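Local coordinates for aminoacyltransferase FemA (Staphylococcus aureus, PDB 1LRZ), which catalyses the addition of glycines 2 and 3 of the pentaglycine interpeptide bridge of staphylococcal peptidoglycan, with glycyl-tRNA as the glycine donor, at residues A[14-19]-A[320-325]; A[116-121]-A[382-387]; A[161-166]-A[352-357]; A[365-370]-A[374-379]. All blocks are in the same frame, centred on the assembly; numbering follows the deposited sequence.

Contact 1: A[14-19]-A[320-325]; sequences FTDSMP and INPFEV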
loop_
_atom_site.group_PDB
_atom_site.type_symbol
_atom_site.label_atom_id
_atom_site.label_comp_id
_atom_site.label_asym_id
_atom_site.label_seq_id
_atom_site.Cartn_x
_atom_site.Cartn_y
_atom_site.Cartn_z
ATOM N N PHE A 14 16.446 0.771 -14.805
ATOM C CA PHE A 14 16.810 -0.499 -14.187
ATOM C C PHE A 14 15.868 -0.901 -13.061
ATOM O O PHE A 14 15.355 -2.019 -13.040
ATOM C CB PHE A 14 18.224 -0.461 -13.624
ATOM C CG PHE A 14 18.608 -1.718 -12.916
ATOM C CD1 PHE A 14 18.815 -2.893 -13.631
ATOM C CD2 PHE A 14 18.762 -1.731 -11.532
ATOM C CE1 PHE A 14 19.178 -4.070 -12.979
ATOM C CE2 PHE A 14 19.123 -2.893 -10.864
ATOM C CZ PHE A 14 19.335 -4.072 -11.587
ATOM N N THR A 15 15.628 0.003 -12.121
ATOM C CA THR A 15 14.750 -0.354 -11.009
ATOM C C THR A 15 13.312 -0.702 -11.444
ATOM O O THR A 15 12.685 -1.566 -10.834
ATOM C CB THR A 15 14.747 0.750 -9.945
ATOM O OG1 THR A 15 14.307 1.984 -10.530
ATOM C CG2 THR A 15 16.162 0.918 -9.378
ATOM N N ASP A 16 12.804 -0.060 -12.497
ATOM C CA ASP A 16 11.458 -0.357 -12.996
ATOM C C ASP A 16 11.363 -1.782 -13.547
ATOM O O ASP A 16 10.278 -2.350 -13.619
ATOM C CB ASP A 16 11.052 0.593 -14.133
ATOM C CG ASP A 16 10.441 1.892 -13.644
ATOM O OD1 ASP A 16 10.091 2.720 -14.510
ATOM O OD2 ASP A 16 10.302 2.094 -12.415
ATOM N N SER A 17 12.492 -2.355 -13.945
ATOM C CA SER A 17 12.485 -3.692 -14.520
ATOM C C SER A 17 12.775 -4.812 -13.536
ATOM O O SER A 17 12.763 -5.974 -13.910
ATOM C CB SER A 17 13.514 -3.772 -15.656
ATOM O OG SER A 17 14.844 -3.749 -15.141
ATOM N N MET A 18 13.023 -4.476 -12.278
ATOM C CA MET A 18 13.395 -5.492 -11.299
ATOM C C MET A 18 12.366 -5.777 -10.211
ATOM O O MET A 18 11.615 -4.891 -9.798
ATOM C CB MET A 18 14.720 -5.080 -10.619
ATOM C CG MET A 18 15.987 -5.128 -11.535
ATOM S SD MET A 18 16.476 -6.821 -11.923
ATOM C CE MET A 18 17.398 -7.244 -10.522
ATOM N N PRO A 19 12.318 -7.030 -9.739
ATOM C CA PRO A 19 11.378 -7.393 -8.672
ATOM C C PRO A 19 11.963 -6.829 -7.381
ATOM O O PRO A 19 13.175 -6.625 -7.283
ATOM C CB PRO A 19 11.402 -8.923 -8.686
ATOM C CG PRO A 19 12.792 -9.231 -9.171
ATOM C CD PRO A 19 12.966 -8.226 -10.296
ATOM N N ILE A 320 2.350 3.628 -6.778
ATOM C CA ILE A 320 2.192 2.728 -7.906
ATOM C C ILE A 320 3.460 2.608 -8.732
ATOM O O ILE A 320 3.947 3.583 -9.297
ATOM C CB ILE A 320 1.033 3.205 -8.837
ATOM C CG1 ILE A 320 -0.282 3.281 -8.048
ATOM C CG2 ILE A 320 0.885 2.269 -10.027
ATOM C CD1 ILE A 320 -0.426 4.539 -7.238
ATOM N N ASN A 321 3.993 1.400 -8.792
ATOM C CA ASN A 321 5.188 1.146 -9.564
ATOM C C ASN A 321 5.011 -0.197 -10.252
ATOM O O ASN A 321 4.114 -0.972 -9.902
ATOM C CB ASN A 321 6.412 1.170 -8.641
ATOM C CG ASN A 321 6.656 2.556 -8.058
ATOM O OD1 ASN A 321 7.240 3.422 -8.716
ATOM N ND2 ASN A 321 6.176 2.782 -6.832
ATOM N N PRO A 322 5.847 -0.482 -11.254
ATOM C CA PRO A 322 5.730 -1.756 -11.969
ATOM C C PRO A 322 5.717 -3.006 -11.091
ATOM O O PRO A 322 5.015 -3.971 -11.387
ATOM C CB PRO A 322 6.928 -1.726 -12.921
ATOM C CG PRO A 322 7.067 -0.241 -13.222
ATOM C CD PRO A 322 6.918 0.353 -11.829
ATOM N N PHE A 323 6.486 -2.997 -10.006
ATOM C CA PHE A 323 6.554 -4.168 -9.140
ATOM C C PHE A 323 5.321 -4.390 -8.267
ATOM O O PHE A 323 4.942 -5.527 -7.996
ATOM C CB PHE A 323 7.783 -4.075 -8.231
ATOM C CG PHE A 323 7.894 -5.205 -7.239
ATOM C CD1 PHE A 323 7.919 -6.528 -7.673
ATOM C CD2 PHE A 323 8.018 -4.942 -5.874
ATOM C CE1 PHE A 323 8.071 -7.580 -6.759
ATOM C CE2 PHE A 323 8.169 -5.982 -4.951
ATOM C CZ PHE A 323 8.197 -7.303 -5.396
ATOM N N GLU A 324 4.690 -3.309 -7.826
ATOM C CA GLU A 324 3.537 -3.465 -6.944
ATOM C C GLU A 324 2.782 -2.170 -6.703
ATOM O O GLU A 324 3.283 -1.065 -6.956
ATOM C CB GLU A 324 4.018 -3.976 -5.582
ATOM C CG GLU A 324 5.032 -2.993 -4.946
ATOM C CD GLU A 324 5.554 -3.410 -3.569
ATOM O OE1 GLU A 324 6.547 -2.799 -3.117
ATOM O OE2 GLU A 324 4.982 -4.326 -2.933
ATOM N N VAL A 325 1.566 -2.329 -6.198
ATOM C CA VAL A 325 0.741 -1.206 -5.805
ATOM C C VAL A 325 0.847 -1.290 -4.275
ATOM O O VAL A 325 0.726 -2.381 -3.701
ATOM C CB VAL A 325 -0.727 -1.388 -6.241
ATOM C CG1 VAL A 325 -1.620 -0.396 -5.498
ATOM C CG2 VAL A 325 -0.842 -1.151 -7.747
#
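With chi1 at 177°, Phe323 places CG trans to its backbone N and turns one ring face to Pro19, whereas Asp16, with chi1 of -86°, folds its carboxylate back beside its own N and across the Pro322 ring. The Phe323 face meets main chain more than side chain: Pro19 C sits 4.0 Å above the ring plane, shifted toward the rim, and Pro19 CA lies 3.7 Å from Phe323 CD1. Pro19 CB adds an apolar touch at 4.1 Å from Phe323 CE1. Pro322 fits against the end of helix 8-16, its CB 3.5 Å from Asp16 O and its CD 3.9 Å from Asp16 OD2. Residues 321-324 make the tight tip of the antiparallel hairpin of strands 310-320 and 325-332, so the tip of one sheet's hairpin is set against a helix associated with the other large sheet of this FemABX protein. No hydrogen bond joins the two segments directly; instead Arg235 links them, forming a salt bridge with Asp16 OD1 and a hydrogen bond with Asn321 OD1. Tyr20 also meets the Phe323 ring, their planes inclined at about 50°.

Contact 2: A[116-121]-A[382-387]; sequences LNHDGE and FKKGYN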
loop_
_atom_site.group_PDB
_atom_site.type_symbol
_atom_site.label_atom_id
_atom_site.label_comp_id
_atom_site.label_asym_id
_atom_site.label_seq_id
_atom_site.Cartn_x
_atom_site.Cartn_y
_atom_site.Cartn_z
ATOM N N LEU A 116 4.749 -15.933 6.337
ATOM C CA LEU A 116 3.891 -16.351 7.447
ATOM C C LEU A 116 2.433 -16.156 7.060
ATOM O O LEU A 116 2.151 -15.548 6.025
ATOM C CB LEU A 116 4.177 -15.495 8.695
ATOM C CG LEU A 116 5.618 -15.508 9.239
ATOM C CD1 LEU A 116 6.442 -14.396 8.592
ATOM C CD2 LEU A 116 5.595 -15.302 10.728
ATOM N N ASN A 117 1.513 -16.682 7.870
ATOM C CA ASN A 117 0.092 -16.430 7.626
ATOM C C ASN A 117 -0.258 -15.327 8.620
ATOM O O ASN A 117 0.584 -14.934 9.436
ATOM C CB ASN A 117 -0.788 -17.677 7.856
ATOM C CG ASN A 117 -0.660 -18.263 9.267
ATOM O OD1 ASN A 117 -0.442 -17.550 10.246
ATOM N ND2 ASN A 117 -0.835 -19.577 9.364
ATOM N N HIS A 118 -1.482 -14.815 8.570
ATOM C CA HIS A 118 -1.856 -13.739 9.477
ATOM C C HIS A 118 -2.134 -14.151 10.911
ATOM O O HIS A 118 -2.643 -13.348 11.694
ATOM C CB HIS A 118 -3.042 -12.961 8.914
ATOM C CG HIS A 118 -2.700 -12.152 7.700
ATOM N ND1 HIS A 118 -2.218 -12.723 6.540
ATOM C CD2 HIS A 118 -2.804 -10.823 7.450
ATOM C CE1 HIS A 118 -2.047 -11.784 5.625
ATOM N NE2 HIS A 118 -2.397 -10.620 6.152
ATOM N N ASP A 119 -1.805 -15.397 11.250
ATOM C CA ASP A 119 -1.974 -15.896 12.608
ATOM C C ASP A 119 -0.583 -15.940 13.235
ATOM O O ASP A 119 -0.417 -16.384 14.368
ATOM C CB ASP A 119 -2.572 -17.305 12.601
ATOM C CG ASP A 119 -4.053 -17.320 12.232
ATOM O OD1 ASP A 119 -4.566 -18.412 11.927
ATOM O OD2 ASP A 119 -4.714 -16.261 12.256
ATOM N N GLY A 120 0.419 -15.493 12.482
ATOM C CA GLY A 120 1.775 -15.488 13.002
ATOM C C GLY A 120 2.547 -16.792 12.878
ATOM O O GLY A 120 3.602 -16.947 13.494
ATOM N N GLU A 121 2.036 -17.729 12.086
ATOM C CA GLU A 121 2.715 -19.006 11.892
ATOM C C GLU A 121 3.593 -18.972 10.641
ATOM O O GLU A 121 3.141 -18.568 9.562
ATOM C CB GLU A 121 1.687 -20.128 11.755
ATOM C CG GLU A 121 0.750 -20.223 12.943
ATOM C CD GLU A 121 -0.309 -21.298 12.772
ATOM O OE1 GLU A 121 -0.492 -22.093 13.718
ATOM O OE2 GLU A 121 -0.957 -21.349 11.702
ATOM N N PHE A 382 -8.506 -7.586 8.875
ATOM C CA PHE A 382 -9.047 -7.028 7.644
ATOM C C PHE A 382 -8.183 -7.476 6.456
ATOM O O PHE A 382 -8.698 -7.989 5.460
ATOM C CB PHE A 382 -9.102 -5.504 7.780
ATOM C CG PHE A 382 -9.492 -4.770 6.525
ATOM C CD1 PHE A 382 -8.514 -4.263 5.667
ATOM C CD2 PHE A 382 -10.832 -4.514 6.237
ATOM C CE1 PHE A 382 -8.866 -3.501 4.538
ATOM C CE2 PHE A 382 -11.197 -3.758 5.112
ATOM C CZ PHE A 382 -10.215 -3.250 4.265
ATOM N N LYS A 383 -6.871 -7.320 6.581
ATOM C CA LYS A 383 -5.952 -7.713 5.517
ATOM C C LYS A 383 -6.028 -9.224 5.277
ATOM O O LYS A 383 -6.042 -9.691 4.129
ATOM C CB LYS A 383 -4.537 -7.261 5.889
ATOM C CG LYS A 383 -4.451 -5.729 5.967
ATOM C CD LYS A 383 -3.083 -5.194 6.357
ATOM C CE LYS A 383 -3.144 -3.657 6.385
ATOM N NZ LYS A 383 -1.846 -2.988 6.662
ATOM N N LYS A 384 -6.118 -9.980 6.367
ATOM C CA LYS A 384 -6.226 -11.435 6.305
ATOM C C LYS A 384 -7.418 -11.858 5.445
ATOM O O LYS A 384 -7.327 -12.808 4.654
ATOM C CB LYS A 384 -6.388 -11.993 7.726
ATOM C CG LYS A 384 -6.499 -13.504 7.804
ATOM C CD LYS A 384 -6.744 -13.935 9.234
ATOM C CE LYS A 384 -7.027 -15.428 9.320
ATOM N NZ LYS A 384 -7.206 -15.841 10.743
ATOM N N GLY A 385 -8.523 -11.131 5.595
ATOM C CA GLY A 385 -9.738 -11.432 4.860
ATOM C C GLY A 385 -9.637 -11.349 3.343
ATOM O O GLY A 385 -10.500 -11.891 2.646
ATOM N N TYR A 386 -8.598 -10.681 2.831
ATOM C CA TYR A 386 -8.394 -10.544 1.389
ATOM C C TYR A 386 -7.549 -11.683 0.814
ATOM O O TYR A 386 -7.240 -11.698 -0.381
ATOM C CB TYR A 386 -7.712 -9.201 1.074
ATOM C CG TYR A 386 -8.659 -8.022 1.056
ATOM C CD1 TYR A 386 -9.368 -7.683 -0.098
ATOM C CD2 TYR A 386 -8.867 -7.258 2.204
ATOM C CE1 TYR A 386 -10.262 -6.599 -0.103
ATOM C CE2 TYR A 386 -9.759 -6.183 2.212
ATOM C CZ TYR A 386 -10.452 -5.855 1.061
ATOM O OH TYR A 386 -11.326 -4.774 1.079
ATOM N N ASN A 387 -7.180 -12.626 1.673
ATOM C CA ASN A 387 -6.359 -13.774 1.299
ATOM C C ASN A 387 -4.907 -13.376 1.075
ATOM O O ASN A 387 -4.206 -14.018 0.309
ATOM C CB ASN A 387 -6.871 -14.469 0.021
ATOM C CG ASN A 387 -6.321 -15.885 -0.125
ATOM O OD1 ASN A 387 -6.018 -16.347 -1.224
ATOM N ND2 ASN A 387 -6.197 -16.581 0.991
#
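Asp119 OD2 receives Lys384 NZ at 2.9 Å, a salt bridge made on the syn side of the carboxylate and 19° out of its plane. The lysine gets there fully stretched, and on the way its aliphatic part runs past His118 in the opposite direction, with Lys384 CG 3.7 Å from His118 CB. Nearer the backbone, Lys384 CA sits over a face of the imidazole, 3.8 Å from the ring centroid and 17° off the normal, which meets the geometry of a CH-pi contact. Lys383 adds its CB, 4.0 Å from His118 NE2. That nitrogen is hydrogen-bonded to Ser159 OG, a second hold on the ring. Asp119 is positioned by Asn117, whose OD1 accepts from Asp119 N at 2.7 Å and from Glu121 N at 3.1 Å, the two donors arriving from opposite faces of the amide. The first of these bonds closes an Asx turn over the type I turn from Asn117 to Gly120. On the other segment Asn387, the first residue to leave helical backbone angles, has positive phi and closes a Schellman motif. The contact is thus that of a beta-hairpin loop, between strands 112-116 and 122-125, docked on the last turn of a helix.

Contact 3: A[161-166]-A[352-357]; sequences LDLKDK and YALNHG
Helix 341-355 is the connection of a beta-alpha-beta crossover between the parallel neighbours 325-332 and 360-365, and its last turn rests, through Ala353 and Leu354, on Leu163 just past the end of strand 157-162. The contact is apolar, with no hydrogen bond between the segments. Leu163 points its CB toward the helix and brings CD1 to 3.5 Å from Ala353 CB, methyl against methyl. The same leucine offers its CB to the CD2 branch of Leu354 at 4.0 Å, and the two leucine side chains cross at about a right angle. Leu354 keeps CG beside its backbone N (chi1 -68°), which lets CD2 reach across until it also lies 3.4 Å from Lys166 O. That carbonyl is carried by a type II turn from Leu163 to Lys166, closed by Lys166 N to Leu163 O at 3.0 Å. Just before it, Asp162 OD1 accepts from Lys164 N at 2.9 Å, an Asx turn in which the donor stands 50° above the carboxylate plane. These turns lead the chain from the strand toward helix 168-173, where Ile171 touches both Leu163 and Lys166, and Ala168 touches Leu354. On the sheet side, Tyr361 meets Leu163. A beta-alpha-beta crossover helix packed by aliphatic side chains against its sheet is typical of alpha/beta folds, consistent with the acetyltransferase clan to which the FemAB family belongs.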
loop_
_atom_site.group_PDB
_atom_site.type_symbol
_atom_site.label_atom_id
_atom_site.label_comp_id
_atom_site.label_asym_id
_atom_site.label_seq_id
_atom_site.Cartn_x
_atom_site.Cartn_y
_atom_site.Cartn_z
ATOM N N LEU A 161 -0.847 -9.392 -1.166
ATOM C CA LEU A 161 -1.792 -10.162 -1.971
ATOM C C LEU A 161 -1.211 -10.402 -3.361
ATOM O O LEU A 161 -0.965 -9.458 -4.123
ATOM C CB LEU A 161 -3.111 -9.402 -2.101
ATOM C CG LEU A 161 -4.229 -10.044 -2.939
ATOM C CD1 LEU A 161 -4.631 -11.393 -2.326
ATOM C CD2 LEU A 161 -5.428 -9.095 -2.967
ATOM N N ASP A 162 -0.999 -11.672 -3.693
ATOM C CA ASP A 162 -0.436 -12.035 -4.985
ATOM C C ASP A 162 -1.521 -12.038 -6.054
ATOM O O ASP A 162 -2.549 -12.713 -5.916
ATOM C CB ASP A 162 0.233 -13.407 -4.892
ATOM C CG ASP A 162 0.815 -13.863 -6.222
ATOM O OD1 ASP A 162 0.990 -13.016 -7.131
ATOM O OD2 ASP A 162 1.108 -15.069 -6.350
ATOM N N LEU A 163 -1.297 -11.282 -7.123
ATOM C CA LEU A 163 -2.289 -11.194 -8.194
ATOM C C LEU A 163 -1.868 -11.926 -9.470
ATOM O O LEU A 163 -2.619 -11.953 -10.452
ATOM C CB LEU A 163 -2.560 -9.725 -8.523
ATOM C CG LEU A 163 -3.034 -8.790 -7.393
ATOM C CD1 LEU A 163 -3.194 -7.384 -7.955
ATOM C CD2 LEU A 163 -4.352 -9.276 -6.797
ATOM N N LYS A 164 -0.668 -12.501 -9.469
ATOM C CA LYS A 164 -0.172 -13.197 -10.651
ATOM C C LYS A 164 -1.162 -14.259 -11.137
ATOM O O LYS A 164 -1.583 -15.126 -10.366
ATOM C CB LYS A 164 1.183 -13.854 -10.361
ATOM C CG LYS A 164 1.829 -14.502 -11.597
ATOM C CD LYS A 164 2.133 -13.433 -12.659
ATOM C CE LYS A 164 2.719 -14.014 -13.936
ATOM N NZ LYS A 164 3.096 -12.921 -14.876
ATOM N N ASP A 165 -1.530 -14.171 -12.412
ATOM C CA ASP A 165 -2.453 -15.112 -13.051
ATOM C C ASP A 165 -3.853 -15.177 -12.441
ATOM O O ASP A 165 -4.536 -16.202 -12.522
ATOM C CB ASP A 165 -1.841 -16.519 -13.085
ATOM C CG ASP A 165 -0.580 -16.586 -13.952
ATOM O OD1 ASP A 165 -0.427 -15.730 -14.846
ATOM O OD2 ASP A 165 0.245 -17.498 -13.747
ATOM N N LYS A 166 -4.286 -14.080 -11.836
ATOM C CA LYS A 166 -5.616 -14.036 -11.248
ATOM C C LYS A 166 -6.446 -12.917 -11.835
ATOM O O LYS A 166 -5.905 -11.908 -12.289
ATOM C CB LYS A 166 -5.516 -13.894 -9.724
ATOM C CG LYS A 166 -5.267 -15.229 -9.069
ATOM C CD LYS A 166 -4.645 -15.126 -7.711
ATOM C CE LYS A 166 -4.376 -16.530 -7.178
ATOM N NZ LYS A 166 -3.572 -16.509 -5.916
ATOM N N TYR A 352 -7.019 -1.677 -10.189
ATOM C CA TYR A 352 -6.050 -0.876 -10.917
ATOM C C TYR A 352 -4.895 -1.821 -11.289
ATOM O O TYR A 352 -4.499 -1.915 -12.453
ATOM C CB TYR A 352 -5.524 0.256 -10.035
ATOM C CG TYR A 352 -4.482 1.125 -10.718
ATOM C CD1 TYR A 352 -4.787 2.429 -11.126
ATOM C CD2 TYR A 352 -3.190 0.636 -10.966
ATOM C CE1 TYR A 352 -3.828 3.231 -11.764
ATOM C CE2 TYR A 352 -2.227 1.423 -11.604
ATOM C CZ TYR A 352 -2.554 2.717 -11.998
ATOM O OH TYR A 352 -1.615 3.494 -12.631
ATOM N N ALA A 353 -4.371 -2.529 -10.288
ATOM C CA ALA A 353 -3.263 -3.467 -10.498
ATOM C C ALA A 353 -3.598 -4.563 -11.524
ATOM O O ALA A 353 -2.789 -4.861 -12.410
ATOM C CB ALA A 353 -2.852 -4.108 -9.164
ATOM N N LEU A 354 -4.780 -5.160 -11.400
ATOM C CA LEU A 354 -5.206 -6.213 -12.320
ATOM C C LEU A 354 -5.322 -5.703 -13.759
ATOM O O LEU A 354 -4.887 -6.362 -14.694
ATOM C CB LEU A 354 -6.569 -6.770 -11.898
ATOM C CG LEU A 354 -6.637 -7.564 -10.600
ATOM C CD1 LEU A 354 -8.101 -7.880 -10.265
ATOM C CD2 LEU A 354 -5.798 -8.839 -10.756
ATOM N N ASN A 355 -5.924 -4.531 -13.922
ATOM C CA ASN A 355 -6.118 -3.952 -15.241
ATOM C C ASN A 355 -4.836 -3.434 -15.897
ATOM O O ASN A 355 -4.728 -3.419 -17.126
ATOM C CB ASN A 355 -7.137 -2.810 -15.169
ATOM C CG ASN A 355 -8.519 -3.281 -14.756
ATOM O OD1 ASN A 355 -8.881 -4.434 -14.967
ATOM N ND2 ASN A 355 -9.305 -2.380 -14.183
ATOM N N HIS A 356 -3.857 -3.035 -15.092
ATOM C CA HIS A 356 -2.640 -2.475 -15.660
ATOM C C HIS A 356 -1.341 -3.224 -15.441
ATOM O O HIS A 356 -0.278 -2.617 -15.298
ATOM C CB HIS A 356 -2.516 -1.020 -15.214
ATOM C CG HIS A 356 -3.744 -0.219 -15.507
ATOM N ND1 HIS A 356 -4.133 0.096 -16.792
ATOM C CD2 HIS A 356 -4.724 0.242 -14.694
ATOM C CE1 HIS A 356 -5.303 0.712 -16.758
ATOM N NE2 HIS A 356 -5.684 0.812 -15.496
ATOM N N GLY A 357 -1.446 -4.551 -15.421
ATOM C CA GLY A 357 -0.284 -5.421 -15.303
ATOM C C GLY A 357 0.643 -5.378 -14.100
ATOM O O GLY A 357 1.843 -5.591 -14.251
#

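Contact 4: A[365-370]-A[374-379]; sequences GVSGKF and AEDAGV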
loop_
_atom_site.group_PDB
_atom_site.type_symbol
_atom_site.label_atom_id
_atom_site.label_comp_id
_atom_site.label_asym_id
_atom_site.label_seq_id
_atom_site.Cartn_x
_atom_site.Cartn_y
_atom_site.Cartn_z
ATOM N N GLY A 365 2.575 -2.486 5.806
ATOM C CA GLY A 365 2.887 -2.762 7.195
ATOM C C GLY A 365 1.970 -3.376 8.233
ATOM O O GLY A 365 0.819 -2.974 8.369
ATOM N N VAL A 366 2.488 -4.380 8.945
ATOM C CA VAL A 366 1.772 -4.982 10.075
ATOM C C VAL A 366 2.855 -5.083 11.155
ATOM O O VAL A 366 4.045 -5.217 10.835
ATOM C CB VAL A 366 1.148 -6.388 9.768
ATOM C CG1 VAL A 366 0.154 -6.270 8.604
ATOM C CG2 VAL A 366 2.230 -7.411 9.470
ATOM N N SER A 367 2.455 -5.007 12.420
ATOM C CA SER A 367 3.416 -5.023 13.525
ATOM C C SER A 367 4.283 -6.273 13.632
ATOM O O SER A 367 5.424 -6.199 14.084
ATOM C CB SER A 367 2.687 -4.818 14.857
ATOM O OG SER A 367 1.881 -5.947 15.153
ATOM N N GLY A 368 3.755 -7.417 13.220
ATOM C CA GLY A 368 4.534 -8.639 13.332
ATOM C C GLY A 368 4.245 -9.336 14.656
ATOM O O GLY A 368 4.730 -10.438 14.907
ATOM N N LYS A 369 3.451 -8.686 15.503
ATOM C CA LYS A 369 3.062 -9.250 16.797
ATOM C C LYS A 369 1.645 -9.767 16.560
ATOM O O LYS A 369 0.667 -9.030 16.727
ATOM C CB LYS A 369 3.028 -8.167 17.878
ATOM C CG LYS A 369 4.336 -7.427 18.120
ATOM C CD LYS A 369 4.114 -6.302 19.131
ATOM C CE LYS A 369 5.358 -5.452 19.348
ATOM N NZ LYS A 369 5.067 -4.288 20.258
ATOM N N PHE A 370 1.525 -11.021 16.160
ATOM C CA PHE A 370 0.215 -11.562 15.869
ATOM C C PHE A 370 -0.544 -12.038 17.112
ATOM O O PHE A 370 -0.745 -13.230 17.324
ATOM C CB PHE A 370 0.345 -12.679 14.820
ATOM C CG PHE A 370 0.960 -12.211 13.523
ATOM C CD1 PHE A 370 2.345 -12.163 13.368
ATOM C CD2 PHE A 370 0.158 -11.769 12.475
ATOM C CE1 PHE A 370 2.923 -11.675 12.194
ATOM C CE2 PHE A 370 0.724 -11.274 11.290
ATOM C CZ PHE A 370 2.105 -11.230 11.152
ATOM N N ALA A 374 -2.646 -7.198 20.066
ATOM C CA ALA A 374 -1.780 -6.382 19.229
ATOM C C ALA A 374 -2.447 -5.057 18.874
ATOM O O ALA A 374 -3.651 -4.988 18.631
ATOM C CB ALA A 374 -1.404 -7.137 17.956
ATOM N N GLU A 375 -1.643 -4.006 18.850
ATOM C CA GLU A 375 -2.107 -2.669 18.519
ATOM C C GLU A 375 -2.849 -2.609 17.177
ATOM O O GLU A 375 -3.826 -1.867 17.034
ATOM C CB GLU A 375 -0.901 -1.738 18.484
ATOM C CG GLU A 375 -1.184 -0.320 18.072
ATOM C CD GLU A 375 0.105 0.456 17.862
ATOM O OE1 GLU A 375 0.956 0.444 18.782
ATOM O OE2 GLU A 375 0.266 1.070 16.781
ATOM N N ASP A 376 -2.385 -3.388 16.201
ATOM C CA ASP A 376 -2.999 -3.400 14.877
ATOM C C ASP A 376 -3.805 -4.676 14.597
ATOM O O ASP A 376 -4.022 -5.036 13.442
ATOM C CB ASP A 376 -1.912 -3.209 13.801
ATOM C CG ASP A 376 -0.903 -4.370 13.751
ATOM O OD1 ASP A 376 -0.774 -5.110 14.756
ATOM O OD2 ASP A 376 -0.230 -4.536 12.703
ATOM N N ALA A 377 -4.271 -5.338 15.652
ATOM C CA ALA A 377 -5.027 -6.581 15.500
ATOM C C ALA A 377 -6.244 -6.495 14.583
ATOM O O ALA A 377 -6.511 -7.421 13.817
ATOM C CB ALA A 377 -5.451 -7.109 16.875
ATOM N N GLY A 378 -6.977 -5.391 14.658
ATOM C CA GLY A 378 -8.159 -5.243 13.826
ATOM C C GLY A 378 -7.804 -5.099 12.361
ATOM O O GLY A 378 -8.469 -5.661 11.487
ATOM N N VAL A 379 -6.747 -4.339 12.093
ATOM C CA VAL A 379 -6.286 -4.112 10.733
ATOM C C VAL A 379 -5.791 -5.418 10.112
ATOM O O VAL A 379 -6.046 -5.704 8.932
ATOM C CB VAL A 379 -5.135 -3.078 10.715
ATOM C CG1 VAL A 379 -4.615 -2.908 9.309
ATOM C CG2 VAL A 379 -5.624 -1.753 11.248
HETATM O O HOH W 1 -1.118 -3.144 10.315
HETATM O O HOH W 2 -0.660 -7.818 14.818
#
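Asp376 points its CB at the loop 365-370, and chi1 of 65° then puts CG in the crowded position between its own backbone N and carbonyl carbon, facing Ser367. From CG the two oxygens part to grip that one residue. OD2 accepts from Ser367 N at 2.7 Å with an N-H...O angle of 167°, and it also lies 3.3 Å from Val366 CA. OD1 takes the hydroxyl of Ser367, OG to OD1 being 2.8 Å. Both donors come to the syn sides of the carboxylate, though well out of its plane, by 33° for the amide. Each oxygen has a water besides. Water 1 donates to Asp376 OD2 at 2.9 Å and to Gly365 O at 2.8 Å, while water 2 donates to Asp376 OD1 at 2.7 Å and to Lys369 O at 2.6 Å. Ser367 OG has a second role, accepting from Lys369 N to form an ST turn, so the group that binds the carboxylate is itself held by its own loop. Beyond the aspartate, Ala374 CB is pressed to 3.1 Å from Lys369 O. Asp376 occupies the N-cap position of helix 377-384, the third residue of the type I turn from Ala374 to Ala377, but its side chain makes no capping bond. Phe149 touches both Ser367 and Asp376. Two direct bonds and two water bridges, two partners to each oxygen, imply a buried carboxylate whose rotation is fixed and whose polar demand is shared between Ser367 and two waters, themselves bound to carbonyls of the same loop.

Overall arrangement
Contact 1 is a surface contact and joins a helix packed on one large sheet to the hairpin tip of the other; contacts 2 and 3 are partly buried and contact 4 is buried. Contacts 2 and 4 share helix 377-384, one near its C-terminal end and the other at its start; their centres lie about 10 Å apart, and Phe370 of 365-370 packs on the turn 117-120. Contacts 1 and 3 meet through Ile320 on Tyr352 and Val325 on Ala353, where a hairpin borders the crossover helix. Chemistry follows position: proline and ring packing in contact 1, aliphatic packing in contact 3, a salt bridge beside an imidazole in contact 2, and a water-bridged carboxylate in contact 4.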